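Local coordinates for Mll7089 protein (PDB 2OZ8) that is of unknown function but has the fold of the mandelate racemase group, probably binds magnesium and may act as a hydro-lyase, at residues A[27-32]-A[364-369]; A[101-106]-A[276-281]; A[159-164]-A[316-321]. One frame throughout, in Å; residues are numbered along the deposited sequence.

Overall arrangement
The three contacts differ in depth and in chemistry. Interaction 3 is buried and apolar: aromatic rings meet beside strands 163-167 and 313-318, which flank strand 132-138 in the barrel. Interactions 1 and 2 are more open and rest on charged or polar groups. Interaction 1 lays the chain beyond helix 352-357 against the N-terminal antiparallel sheet through an arginine-aspartate salt bridge, with one buried leucine behind it. Interaction 2, at the surface, links helix 103-118 to helix 276-289 of the barrel by one histidine-aspartate hydrogen bond. No two contacts share a helix or strand, and their centres lie 24 to 26 Å apart; interactions 2 and 3 occupy opposite sides of the chain's centre.

Interaction 1. Residues A[27-32]-A[364-369]; sequences RADDVN and LARSEL
Arg-366 reaches from a short 3-10 turn to the corner where the chain bends at Asp-29, and grips that residue twice. Arg-366 NE donates to Asp-29 OD1 at 3.2 Å in a salt bridge, but the carboxylate is met from well above its plane, and the two flat groups are turned 65° against each other. Arg-366 NH2 adds a weak hydrogen bond to the backbone Asp-29 O at 3.3 Å. With CG anti to the backbone N, the arginine chain leaves the turn and then bends at chi2 (59°), which lays CD beside Asp-30, 3.7 Å from its OD2. That second carboxylate stays beyond salt-bridge range of NE, though its charge probably helps to hold the guanidinium nearby. The closer-packed side lies deeper, where Leu-369 CD2 rests 3.8 Å from Asp-30 CB and the buried leucine also touches Gln-14 on strand 5-17. Toward solvent the contact is looser, a polar crossing between partly exposed Asp-29 and Arg-366. Were Arg-366 replaced by an alanine, the Asp-29 carboxylate would probably be left without its cationic mate and the flank of Asp-30 uncovered. Asp-30 O also accepts from Arg-17, and Leu-364 O from Gln-14. The arrangement is that of a C-terminal segment folding back, after the barrel, onto the antiparallel sheet of the N-terminal capping domain of an enolase-superfamily protein.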
ATOM      1  N   ARG A  27     -34.483  18.479 -11.834  1.00 46.58           N
ATOM      2  CA  ARG A  27     -35.928  18.469 -12.174  1.00 46.29           C
ATOM      3  C   ARG A  27     -36.041  18.724 -13.694  1.00 45.13           C
ATOM      4  O   ARG A  27     -35.271  19.524 -14.255  1.00 44.78           O
ATOM      5  CB  ARG A  27     -36.659  19.574 -11.375  1.00 46.73           C
ATOM      6  CG  ARG A  27     -38.206  19.559 -11.406  1.00 47.84           C
ATOM      7  CD  ARG A  27     -38.926  20.533 -10.377  1.00 48.33           C
ATOM      8  NE  ARG A  27     -40.376  20.635 -10.644  1.00 51.60           N
ATOM      9  CZ  ARG A  27     -41.357  20.693  -9.724  1.00 56.11           C
ATOM     10  NH1 ARG A  27     -41.111  20.668  -8.410  1.00 53.95           N
ATOM     11  NH2 ARG A  27     -42.624  20.773 -10.130  1.00 56.65           N
ATOM     12  N   ALA A  28     -36.956  18.027 -14.360  1.00 43.41           N
ATOM     13  CA  ALA A  28     -37.226  18.250 -15.787  1.00 42.65           C
ATOM     14  C   ALA A  28     -38.647  17.909 -16.139  1.00 42.23           C
ATOM     15  O   ALA A  28     -39.109  16.824 -15.803  1.00 41.89           O
ATOM     16  CB  ALA A  28     -36.277  17.439 -16.688  1.00 42.15           C
ATOM     17  N   ASP A  29     -39.326  18.834 -16.827  1.00 42.24           N
ATOM     18  CA  ASP A  29     -40.649  18.567 -17.402  1.00 42.22           C
ATOM     19  C   ASP A  29     -40.714  18.582 -18.954  1.00 42.94           C
ATOM     20  O   ASP A  29     -41.805  18.529 -19.547  1.00 43.26           O
ATOM     21  CB  ASP A  29     -41.668  19.507 -16.796  1.00 41.95           C
ATOM     22  CG  ASP A  29     -41.331  20.950 -17.014  1.00 42.76           C
ATOM     23  OD1 ASP A  29     -40.391  21.270 -17.752  1.00 43.15           O
ATOM     24  OD2 ASP A  29     -42.012  21.797 -16.422  1.00 46.88           O
ATOM     25  N   ASP A  30     -39.549  18.633 -19.609  1.00 43.01           N
ATOM     26  CA  ASP A  30     -39.474  18.594 -21.083  1.00 43.10           C
ATOM     27  C   ASP A  30     -38.401  17.596 -21.524  1.00 42.08           C
ATOM     28  O   ASP A  30     -37.666  17.083 -20.722  1.00 41.18           O
ATOM     29  CB  ASP A  30     -39.161  19.980 -21.657  1.00 43.62           C
ATOM     30  CG  ASP A  30     -37.831  20.551 -21.128  1.00 47.24           C
ATOM     31  OD1 ASP A  30     -37.072  19.801 -20.480  1.00 53.71           O
ATOM     32  OD2 ASP A  30     -37.539  21.748 -21.323  1.00 50.43           O
ATOM     33  N   VAL A  31     -38.354  17.326 -22.819  1.00 41.83           N
ATOM     34  CA  VAL A  31     -37.441  16.390 -23.417  1.00 40.94           C
ATOM     35  C   VAL A  31     -36.786  17.113 -24.578  1.00 41.37           C
ATOM     36  O   VAL A  31     -37.466  17.735 -25.384  1.00 41.93           O
ATOM     37  CB  VAL A  31     -38.183  15.219 -23.965  1.00 40.30           C
ATOM     38  CG1 VAL A  31     -37.211  14.204 -24.537  1.00 41.46           C
ATOM     39  CG2 VAL A  31     -39.060  14.601 -22.886  1.00 41.10           C
ATOM     40  N   ASN A  32     -35.472  17.024 -24.661  1.00 41.03           N
ATOM     41  CA  ASN A  32     -34.717  17.631 -25.739  1.00 41.16           C
ATOM     42  C   ASN A  32     -33.890  16.561 -26.414  1.00 41.12           C
ATOM     43  O   ASN A  32     -33.006  16.011 -25.785  1.00 42.56           O
ATOM     44  CB  ASN A  32     -33.841  18.715 -25.164  1.00 41.57           C
ATOM     45  CG  ASN A  32     -34.575  20.045 -25.055  1.00 42.45           C
ATOM     46  OD1 ASN A  32     -34.645  20.797 -26.020  1.00 44.99           O
ATOM     47  ND2 ASN A  32     -35.092  20.347 -23.885  1.00 43.25           N
ATOM     48  N   LEU A 364     -37.314  26.376 -28.940  1.00 42.51           N
ATOM     49  CA  LEU A 364     -38.439  27.096 -28.355  1.00 41.35           C
ATOM     50  C   LEU A 364     -38.269  27.413 -26.882  1.00 41.44           C
ATOM     51  O   LEU A 364     -37.542  26.753 -26.176  1.00 43.02           O
ATOM     52  CB  LEU A 364     -39.737  26.310 -28.567  1.00 40.74           C
ATOM     53  CG  LEU A 364     -40.179  26.007 -30.031  1.00 42.10           C
ATOM     54  CD1 LEU A 364     -41.442  25.092 -30.178  1.00 34.87           C
ATOM     55  CD2 LEU A 364     -40.331  27.296 -30.879  1.00 40.19           C
ATOM     56  N   ALA A 365     -38.981  28.418 -26.399  1.00 41.45           N
ATOM     57  CA  ALA A 365     -39.140  28.617 -24.990  1.00 40.66           C
ATOM     58  C   ALA A 365     -40.001  27.465 -24.478  1.00 41.17           C
ATOM     59  O   ALA A 365     -40.738  26.853 -25.237  1.00 41.26           O
ATOM     60  CB  ALA A 365     -39.788  29.966 -24.748  1.00 39.57           C
ATOM     61  N   ARG A 366     -39.876  27.137 -23.205  1.00 42.08           N
ATOM     62  CA  ARG A 366     -40.667  26.068 -22.575  1.00 42.60           C
ATOM     63  C   ARG A 366     -42.198  26.242 -22.640  1.00 43.66           C
ATOM     64  O   ARG A 366     -42.913  25.245 -22.800  1.00 43.45           O
ATOM     65  CB  ARG A 366     -40.241  25.900 -21.100  1.00 43.14           C
ATOM     66  CG  ARG A 366     -40.997  24.816 -20.343  1.00 40.42           C
ATOM     67  CD  ARG A 366     -40.777  23.510 -21.049  1.00 37.49           C
ATOM     68  NE  ARG A 366     -41.572  22.481 -20.419  1.00 40.67           N
ATOM     69  CZ  ARG A 366     -42.873  22.277 -20.611  1.00 42.12           C
ATOM     70  NH1 ARG A 366     -43.576  23.012 -21.447  1.00 38.62           N
ATOM     71  NH2 ARG A 366     -43.470  21.290 -19.962  1.00 46.12           N
ATOM     72  N   SER A 367     -42.680  27.487 -22.489  1.00 44.12           N
ATOM     73  CA  SER A 367     -44.126  27.852 -22.576  1.00 44.97           C
ATOM     74  C   SER A 367     -44.731  27.638 -23.965  1.00 44.86           C
ATOM     75  O   SER A 367     -45.968  27.580 -24.128  1.00 44.24           O
ATOM     76  CB  SER A 367     -44.328  29.316 -22.214  1.00 44.64           C
ATOM     77  OG  SER A 367     -43.483  30.118 -23.037  1.00 49.93           O
ATOM     78  N   GLU A 368     -43.845  27.521 -24.950  1.00 44.21           N
ATOM     79  CA  GLU A 368     -44.222  27.307 -26.349  1.00 43.93           C
ATOM     80  C   GLU A 368     -44.321  25.831 -26.752  1.00 43.77           C
ATOM     81  O   GLU A 368     -44.480  25.502 -27.927  1.00 44.29           O
ATOM     82  CB  GLU A 368     -43.227  28.054 -27.262  1.00 43.66           C
ATOM     83  CG  GLU A 368     -43.180  29.542 -26.955  1.00 41.55           C
ATOM     84  CD  GLU A 368     -42.026  30.270 -27.614  1.00 45.55           C
ATOM     85  OE1 GLU A 368     -41.135  29.619 -28.227  1.00 44.33           O
ATOM     86  OE2 GLU A 368     -41.992  31.533 -27.491  1.00 47.89           O
ATOM     87  N   LEU A 369     -44.245  24.921 -25.794  1.00 43.75           N
ATOM     88  CA  LEU A 369     -44.153  23.510 -26.199  1.00 42.92           C
ATOM     89  C   LEU A 369     -45.466  22.787 -26.491  1.00 42.98           C
ATOM     90  O   LEU A 369     -45.473  21.714 -27.106  1.00 42.87           O
ATOM     91  CB  LEU A 369     -43.315  22.726 -25.200  1.00 43.34           C
ATOM     92  CG  LEU A 369     -41.863  22.395 -25.601  1.00 44.34           C
ATOM     93  CD1 LEU A 369     -41.122  23.548 -26.357  1.00 41.95           C
ATOM     94  CD2 LEU A 369     -41.041  21.808 -24.408  1.00 41.28           C
TER

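Interaction 2. Residues A[101-106]-A[276-281]; sequences PFHEAV and VTDVMR
His-103 and Asp-278 make the whole direct contact, one hydrogen bond spanning the gap between two helices. Along the first segment, Pro-101 lies on Thr-52, and Phe-102 turns into the capping domain, where its ring meets that of Phe-67 edge-to-face. His-103 follows and faces the other way. With CG anti to the backbone N (chi1 -180°) its ring extends toward helix 276-289, and the two side chains meet from opposite directions. His-103 NE2 donates to Asp-278 OD2 at 2.7 Å with an N-H...O angle of 166°. The acceptor lies in the imidazole plane and is met on its syn side, while ring and carboxylate planes are twisted 32° apart. Glu-104 comes next and packs on Gln-275, the residue just before helix 276-289. Ala-105 turns to Ile-50 on strand 45-52, and Val-106 N bonds Phe-102 O at 3.0 Å. One residue further on, Gln-107 NE2 bonds Asp-278 OD1, so helix 103-118 holds both carboxylate oxygens and restrains their rotation. Beside this polar pair Val-276 packs on Val-108 and Trp-111, joining the capping domain to the barrel. A sulfate, probably from the crystallisation liquor, lies about 3 Å from the His-103 side chain. The short, nearly straight bond is consistent with NE2 as the donor, and a carboxylate so close would probably favour a positively charged imidazole, as would the neighbouring anion.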
ATOM      1  N   PRO A 101     -23.464  16.504 -27.163  1.00 47.37           N
ATOM      2  CA  PRO A 101     -23.254  15.087 -26.837  1.00 45.65           C
ATOM      3  C   PRO A 101     -23.594  14.056 -27.975  1.00 44.44           C
ATOM      4  O   PRO A 101     -24.698  13.472 -27.992  1.00 43.93           O
ATOM      5  CB  PRO A 101     -24.144  14.884 -25.610  1.00 46.09           C
ATOM      6  CG  PRO A 101     -25.274  15.876 -25.771  1.00 45.61           C
ATOM      7  CD  PRO A 101     -24.662  17.056 -26.499  1.00 46.92           C
ATOM      8  N   PHE A 102     -22.618  13.809 -28.855  1.00 41.85           N
ATOM      9  CA  PHE A 102     -22.734  12.868 -29.979  1.00 40.92           C
ATOM     10  C   PHE A 102     -22.194  11.424 -29.725  1.00 40.39           C
ATOM     11  O   PHE A 102     -22.484  10.463 -30.473  1.00 39.92           O
ATOM     12  CB  PHE A 102     -21.954  13.430 -31.187  1.00 40.02           C
ATOM     13  CG  PHE A 102     -22.493  14.732 -31.730  1.00 40.16           C
ATOM     14  CD1 PHE A 102     -23.836  14.874 -32.061  1.00 40.86           C
ATOM     15  CD2 PHE A 102     -21.639  15.802 -31.969  1.00 39.99           C
ATOM     16  CE1 PHE A 102     -24.309  16.046 -32.613  1.00 40.15           C
ATOM     17  CE2 PHE A 102     -22.105  16.976 -32.527  1.00 39.55           C
ATOM     18  CZ  PHE A 102     -23.439  17.107 -32.834  1.00 39.25           C
ATOM     19  N   HIS A 103     -21.384  11.281 -28.690  1.00 39.32           N
ATOM     20  CA  HIS A 103     -20.677  10.038 -28.454  1.00 39.39           C
ATOM     21  C   HIS A 103     -21.635   8.808 -28.421  1.00 38.62           C
ATOM     22  O   HIS A 103     -21.464   7.895 -29.230  1.00 37.06           O
ATOM     23  CB  HIS A 103     -19.783  10.192 -27.205  1.00 39.51           C
ATOM     24  CG  HIS A 103     -18.996   8.986 -26.866  1.00 42.51           C
ATOM     25  ND1 HIS A 103     -17.878   8.608 -27.578  1.00 47.94           N
ATOM     26  CD2 HIS A 103     -19.150   8.065 -25.884  1.00 46.96           C
ATOM     27  CE1 HIS A 103     -17.371   7.506 -27.049  1.00 47.74           C
ATOM     28  NE2 HIS A 103     -18.129   7.150 -26.023  1.00 49.68           N
ATOM     29  N   GLU A 104     -22.651   8.829 -27.552  1.00 38.36           N
ATOM     30  CA  GLU A 104     -23.599   7.721 -27.448  1.00 40.89           C
ATOM     31  C   GLU A 104     -24.375   7.436 -28.757  1.00 39.58           C
ATOM     32  O   GLU A 104     -24.387   6.304 -29.226  1.00 39.63           O
ATOM     33  CB  GLU A 104     -24.561   7.945 -26.264  1.00 40.54           C
ATOM     34  CG  GLU A 104     -25.704   6.927 -26.134  1.00 43.09           C
ATOM     35  CD  GLU A 104     -26.390   6.957 -24.744  1.00 46.91           C
ATOM     36  OE1 GLU A 104     -26.014   7.799 -23.868  1.00 52.69           O
ATOM     37  OE2 GLU A 104     -27.320   6.116 -24.525  1.00 55.59           O
ATOM     38  N   ALA A 105     -24.993   8.473 -29.328  1.00 38.94           N
ATOM     39  CA  ALA A 105     -25.814   8.411 -30.560  1.00 38.35           C
ATOM     40  C   ALA A 105     -25.053   7.794 -31.727  1.00 37.61           C
ATOM     41  O   ALA A 105     -25.570   6.926 -32.462  1.00 37.81           O
ATOM     42  CB  ALA A 105     -26.305   9.842 -30.944  1.00 37.52           C
ATOM     43  N   VAL A 106     -23.821   8.242 -31.892  1.00 36.58           N
ATOM     44  CA  VAL A 106     -22.964   7.688 -32.928  1.00 36.09           C
ATOM     45  C   VAL A 106     -22.783   6.204 -32.733  1.00 36.36           C
ATOM     46  O   VAL A 106     -22.908   5.466 -33.699  1.00 38.57           O
ATOM     47  CB  VAL A 106     -21.584   8.420 -33.049  1.00 35.65           C
ATOM     48  CG1 VAL A 106     -20.730   7.799 -34.146  1.00 33.63           C
ATOM     49  CG2 VAL A 106     -21.792   9.874 -33.373  1.00 34.83           C
ATOM     50  N   VAL A 276     -22.844   1.872 -26.825  1.00 36.21           N
ATOM     51  CA  VAL A 276     -22.697   0.452 -27.167  1.00 35.38           C
ATOM     52  C   VAL A 276     -21.285  -0.063 -27.113  1.00 36.06           C
ATOM     53  O   VAL A 276     -21.054  -1.053 -26.453  1.00 37.37           O
ATOM     54  CB  VAL A 276     -23.292   0.050 -28.533  1.00 34.43           C
ATOM     55  CG1 VAL A 276     -23.164  -1.489 -28.724  1.00 33.63           C
ATOM     56  CG2 VAL A 276     -24.690   0.531 -28.665  1.00 30.79           C
ATOM     57  N   THR A 277     -20.360   0.573 -27.816  1.00 36.40           N
ATOM     58  CA  THR A 277     -18.989   0.104 -27.849  1.00 37.54           C
ATOM     59  C   THR A 277     -18.288   0.202 -26.488  1.00 37.24           C
ATOM     60  O   THR A 277     -17.590  -0.735 -26.092  1.00 37.93           O
ATOM     61  CB  THR A 277     -18.122   0.891 -28.892  1.00 38.60           C
ATOM     62  OG1 THR A 277     -18.793   0.938 -30.167  1.00 41.08           O
ATOM     63  CG2 THR A 277     -16.711   0.237 -29.042  1.00 37.63           C
ATOM     64  N   ASP A 278     -18.458   1.310 -25.773  1.00 37.15           N
ATOM     65  CA  ASP A 278     -17.868   1.424 -24.421  1.00 38.28           C
ATOM     66  C   ASP A 278     -18.404   0.338 -23.481  1.00 37.64           C
ATOM     67  O   ASP A 278     -17.634  -0.214 -22.691  1.00 37.08           O
ATOM     68  CB  ASP A 278     -18.122   2.775 -23.761  1.00 38.42           C
ATOM     69  CG  ASP A 278     -17.711   3.955 -24.611  1.00 42.66           C
ATOM     70  OD1 ASP A 278     -17.054   3.764 -25.655  1.00 48.31           O
ATOM     71  OD2 ASP A 278     -18.058   5.107 -24.220  1.00 48.10           O
ATOM     72  N   VAL A 279     -19.722   0.060 -23.573  1.00 37.03           N
ATOM     73  CA  VAL A 279     -20.412  -0.929 -22.722  1.00 34.82           C
ATOM     74  C   VAL A 279     -19.944  -2.338 -22.945  1.00 34.80           C
ATOM     75  O   VAL A 279     -19.742  -3.089 -21.970  1.00 35.75           O
ATOM     76  CB  VAL A 279     -21.944  -0.851 -22.874  1.00 34.83           C
ATOM     77  CG1 VAL A 279     -22.630  -2.000 -22.170  1.00 31.82           C
ATOM     78  CG2 VAL A 279     -22.449   0.477 -22.304  1.00 34.73           C
ATOM     79  N   MET A 280     -19.761  -2.729 -24.201  1.00 33.62           N
ATOM     80  CA  MET A 280     -19.199  -4.062 -24.456  1.00 33.37           C
ATOM     81  C   MET A 280     -17.730  -4.179 -24.029  1.00 34.19           C
ATOM     82  O   MET A 280     -17.268  -5.242 -23.603  1.00 35.23           O
ATOM     83  CB  MET A 280     -19.415  -4.511 -25.894  1.00 31.78           C
ATOM     84  CG  MET A 280     -20.910  -4.576 -26.294  1.00 29.75           C
ATOM     85  SD  MET A 280     -21.998  -5.724 -25.385  1.00 21.58           S
ATOM     86  CE  MET A 280     -21.138  -7.242 -25.815  1.00 23.97           C
ATOM     87  N   ARG A 281     -16.993  -3.087 -24.088  1.00 34.80           N
ATOM     88  CA  ARG A 281     -15.623  -3.132 -23.615  1.00 36.28           C
ATOM     89  C   ARG A 281     -15.578  -3.201 -22.064  1.00 36.88           C
ATOM     90  O   ARG A 281     -14.830  -4.029 -21.499  1.00 36.60           O
ATOM     91  CB  ARG A 281     -14.829  -1.926 -24.141  1.00 36.55           C
ATOM     92  CG  ARG A 281     -14.456  -2.090 -25.561  1.00 38.30           C
ATOM     93  CD  ARG A 281     -13.877  -0.836 -26.194  1.00 39.01           C
ATOM     94  NE  ARG A 281     -13.552  -1.154 -27.579  1.00 40.69           N
ATOM     95  CZ  ARG A 281     -13.134  -0.293 -28.506  1.00 43.18           C
ATOM     96  NH1 ARG A 281     -12.963   1.003 -28.223  1.00 39.17           N
ATOM     97  NH2 ARG A 281     -12.885  -0.756 -29.739  1.00 42.64           N
TER

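Interaction 3. Residues A[159-164]-A[316-321]; sequences IGYSAF and LEYSFQ
Phe-320 points its ring edge at the face of Tyr-161 in an offset edge-to-face pair, centroids 5.4 Å apart and planes at 62°. The closest atoms are Phe-320 CZ and Tyr-161 CE2, 3.6 Å apart. Beyond the ring, Tyr-161 OH lies 3.3 Å from Tyr-318 CD2, an approach to ring carbon and not a hydrogen bond. Ile-159 CD1 closes the outer rim, 4.4 Å from Phe-320 CE1 and near that ring's plane. Behind these contacts, Tyr-318 CE2 sits 3.4 Å above one face of Phe-320, toward its rim, so the phenyl meets one tyrosine with its edge and the other with a face. Further out, Gly-160 takes the C-prime place of a Schellman motif that ends helix 146-158, with Tyr-161 N bonded to Ala-156 O; the chain turns here, and Tyr-161 points across strand 132-138 toward the end of strand 313-318. Ala-156 and Ala-137 each support both Tyr-161 and Phe-320, and Ile-333 touches both tyrosines. One residue before Tyr-318, Glu-317 forms a salt bridge with Lys-165. The attraction is probably dispersion and quadrupole, dependent on ring fit more than polar bonds, and joins the loop after helix 146-158 to the end of strand 313-318.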
ATOM      1  N   ILE A 159     -49.047  -4.511 -14.270  1.00 46.58           N
ATOM      2  CA  ILE A 159     -48.572  -5.150 -15.509  1.00 44.72           C
ATOM      3  C   ILE A 159     -47.289  -5.984 -15.312  1.00 44.81           C
ATOM      4  O   ILE A 159     -46.613  -6.335 -16.273  1.00 45.91           O
ATOM      5  CB  ILE A 159     -48.341  -4.096 -16.622  1.00 45.49           C
ATOM      6  CG1 ILE A 159     -47.099  -3.231 -16.297  1.00 43.66           C
ATOM      7  CG2 ILE A 159     -49.645  -3.234 -16.869  1.00 41.72           C
ATOM      8  CD1 ILE A 159     -46.932  -2.035 -17.180  1.00 44.90           C
ATOM      9  N   GLY A 160     -46.932  -6.300 -14.081  1.00 43.77           N
ATOM     10  CA  GLY A 160     -46.018  -7.429 -13.883  1.00 43.59           C
ATOM     11  C   GLY A 160     -44.571  -7.186 -13.518  1.00 42.83           C
ATOM     12  O   GLY A 160     -43.783  -8.134 -13.510  1.00 42.80           O
ATOM     13  N   TYR A 161     -44.220  -5.928 -13.239  1.00 42.03           N
ATOM     14  CA  TYR A 161     -42.951  -5.593 -12.561  1.00 40.79           C
ATOM     15  C   TYR A 161     -42.961  -6.170 -11.170  1.00 40.48           C
ATOM     16  O   TYR A 161     -44.011  -6.219 -10.513  1.00 41.61           O
ATOM     17  CB  TYR A 161     -42.726  -4.074 -12.520  1.00 39.52           C
ATOM     18  CG  TYR A 161     -42.457  -3.501 -13.911  1.00 39.03           C
ATOM     19  CD1 TYR A 161     -41.135  -3.383 -14.412  1.00 36.76           C
ATOM     20  CD2 TYR A 161     -43.535  -3.095 -14.748  1.00 40.21           C
ATOM     21  CE1 TYR A 161     -40.886  -2.874 -15.726  1.00 36.10           C
ATOM     22  CE2 TYR A 161     -43.312  -2.586 -16.036  1.00 39.85           C
ATOM     23  CZ  TYR A 161     -41.985  -2.495 -16.529  1.00 39.54           C
ATOM     24  OH  TYR A 161     -41.803  -1.999 -17.799  1.00 37.74           O
ATOM     25  N   SER A 162     -41.807  -6.631 -10.720  1.00 40.15           N
ATOM     26  CA  SER A 162     -41.648  -7.144  -9.357  1.00 39.52           C
ATOM     27  C   SER A 162     -40.462  -6.467  -8.699  1.00 39.46           C
ATOM     28  O   SER A 162     -40.139  -6.749  -7.543  1.00 39.46           O
ATOM     29  CB  SER A 162     -41.466  -8.645  -9.369  1.00 40.03           C
ATOM     30  OG  SER A 162     -40.409  -9.043 -10.240  1.00 42.54           O
ATOM     31  N   ALA A 163     -39.822  -5.548  -9.435  1.00 38.74           N
ATOM     32  CA  ALA A 163     -38.739  -4.739  -8.893  1.00 37.66           C
ATOM     33  C   ALA A 163     -38.953  -3.249  -9.220  1.00 37.39           C
ATOM     34  O   ALA A 163     -39.379  -2.910 -10.339  1.00 38.24           O
ATOM     35  CB  ALA A 163     -37.388  -5.250  -9.417  1.00 37.51           C
ATOM     36  N   PHE A 164     -38.642  -2.373  -8.257  1.00 36.05           N
ATOM     37  CA  PHE A 164     -39.071  -0.967  -8.236  1.00 34.84           C
ATOM     38  C   PHE A 164     -37.942  -0.093  -7.682  1.00 35.61           C
ATOM     39  O   PHE A 164     -37.373  -0.422  -6.661  1.00 35.17           O
ATOM     40  CB  PHE A 164     -40.317  -0.808  -7.331  1.00 33.84           C
ATOM     41  CG  PHE A 164     -41.467  -1.698  -7.737  1.00 33.46           C
ATOM     42  CD1 PHE A 164     -42.332  -1.318  -8.771  1.00 31.60           C
ATOM     43  CD2 PHE A 164     -41.642  -2.947  -7.163  1.00 33.31           C
ATOM     44  CE1 PHE A 164     -43.334  -2.160  -9.220  1.00 29.57           C
ATOM     45  CE2 PHE A 164     -42.695  -3.834  -7.637  1.00 32.49           C
ATOM     46  CZ  PHE A 164     -43.512  -3.422  -8.648  1.00 30.48           C
ATOM     47  N   LEU A 316     -32.309  -4.254 -16.320  1.00 34.30           N
ATOM     48  CA  LEU A 316     -32.384  -3.099 -17.207  1.00 35.55           C
ATOM     49  C   LEU A 316     -33.428  -2.099 -16.663  1.00 35.18           C
ATOM     50  O   LEU A 316     -34.520  -2.494 -16.272  1.00 35.14           O
ATOM     51  CB  LEU A 316     -32.752  -3.547 -18.650  1.00 36.18           C
ATOM     52  CG  LEU A 316     -33.127  -2.400 -19.594  1.00 36.57           C
ATOM     53  CD1 LEU A 316     -32.837  -2.749 -21.000  1.00 36.57           C
ATOM     54  CD2 LEU A 316     -34.662  -2.071 -19.401  1.00 40.24           C
ATOM     55  N   GLU A 317     -33.073  -0.824 -16.632  1.00 35.03           N
ATOM     56  CA  GLU A 317     -33.954   0.207 -16.120  1.00 35.03           C
ATOM     57  C   GLU A 317     -35.029   0.628 -17.126  1.00 35.95           C
ATOM     58  O   GLU A 317     -34.716   0.935 -18.293  1.00 36.34           O
ATOM     59  CB  GLU A 317     -33.126   1.437 -15.704  1.00 34.64           C
ATOM     60  CG  GLU A 317     -33.942   2.508 -14.980  1.00 34.76           C
ATOM     61  CD  GLU A 317     -33.136   3.639 -14.495  1.00 38.28           C
ATOM     62  OE1 GLU A 317     -31.982   3.746 -14.937  1.00 44.49           O
ATOM     63  OE2 GLU A 317     -33.634   4.441 -13.687  1.00 37.18           O
ATOM     64  N   TYR A 318     -36.281   0.699 -16.671  1.00 36.15           N
ATOM     65  CA  TYR A 318     -37.360   1.299 -17.493  1.00 36.34           C
ATOM     66  C   TYR A 318     -38.156   2.362 -16.704  1.00 35.95           C
ATOM     67  O   TYR A 318     -38.579   2.105 -15.585  1.00 36.35           O
ATOM     68  CB  TYR A 318     -38.299   0.231 -18.093  1.00 37.00           C
ATOM     69  CG  TYR A 318     -39.350   0.871 -18.970  1.00 38.14           C
ATOM     70  CD1 TYR A 318     -39.024   1.384 -20.230  1.00 37.80           C
ATOM     71  CD2 TYR A 318     -40.651   1.048 -18.496  1.00 40.30           C
ATOM     72  CE1 TYR A 318     -39.971   2.053 -21.002  1.00 37.98           C
ATOM     73  CE2 TYR A 318     -41.624   1.721 -19.255  1.00 39.86           C
ATOM     74  CZ  TYR A 318     -41.274   2.196 -20.498  1.00 39.62           C
ATOM     75  OH  TYR A 318     -42.224   2.832 -21.206  1.00 38.80           O
ATOM     76  N   SER A 319     -38.378   3.528 -17.303  1.00 35.30           N
ATOM     77  CA  SER A 319     -38.841   4.703 -16.557  1.00 35.47           C
ATOM     78  C   SER A 319     -40.167   5.308 -17.045  1.00 35.27           C
ATOM     79  O   SER A 319     -40.539   6.397 -16.654  1.00 33.45           O
ATOM     80  CB  SER A 319     -37.757   5.763 -16.535  1.00 35.07           C
ATOM     81  OG  SER A 319     -36.662   5.347 -15.722  1.00 36.60           O
ATOM     82  N   PHE A 320     -40.867   4.577 -17.911  1.00 35.78           N
ATOM     83  CA  PHE A 320     -42.179   4.994 -18.371  1.00 35.90           C
ATOM     84  C   PHE A 320     -42.184   6.374 -19.020  1.00 35.62           C
ATOM     85  O   PHE A 320     -43.179   7.063 -18.941  1.00 35.12           O
ATOM     86  CB  PHE A 320     -43.220   4.900 -17.221  1.00 34.91           C
ATOM     87  CG  PHE A 320     -43.298   3.537 -16.630  1.00 34.24           C
ATOM     88  CD1 PHE A 320     -44.175   2.610 -17.137  1.00 31.01           C
ATOM     89  CD2 PHE A 320     -42.448   3.161 -15.565  1.00 34.49           C
ATOM     90  CE1 PHE A 320     -44.237   1.352 -16.623  1.00 30.67           C
ATOM     91  CE2 PHE A 320     -42.502   1.869 -15.038  1.00 32.91           C
ATOM     92  CZ  PHE A 320     -43.380   0.968 -15.584  1.00 32.79           C
ATOM     93  N   GLN A 321     -41.104   6.763 -19.685  1.00 36.46           N
ATOM     94  CA  GLN A 321     -41.087   8.079 -20.365  1.00 37.61           C
ATOM     95  C   GLN A 321     -42.025   8.134 -21.629  1.00 38.35           C
ATOM     96  O   GLN A 321     -42.324   7.093 -22.240  1.00 38.58           O
ATOM     97  CB  GLN A 321     -39.650   8.493 -20.662  1.00 37.33           C
ATOM     98  CG  GLN A 321     -38.861   8.829 -19.389  1.00 37.48           C
ATOM     99  CD  GLN A 321     -37.373   8.876 -19.608  1.00 39.73           C
ATOM    100  OE1 GLN A 321     -36.742   9.907 -19.367  1.00 38.80           O
ATOM    101  NE2 GLN A 321     -36.789   7.748 -20.069  1.00 39.12           N
TER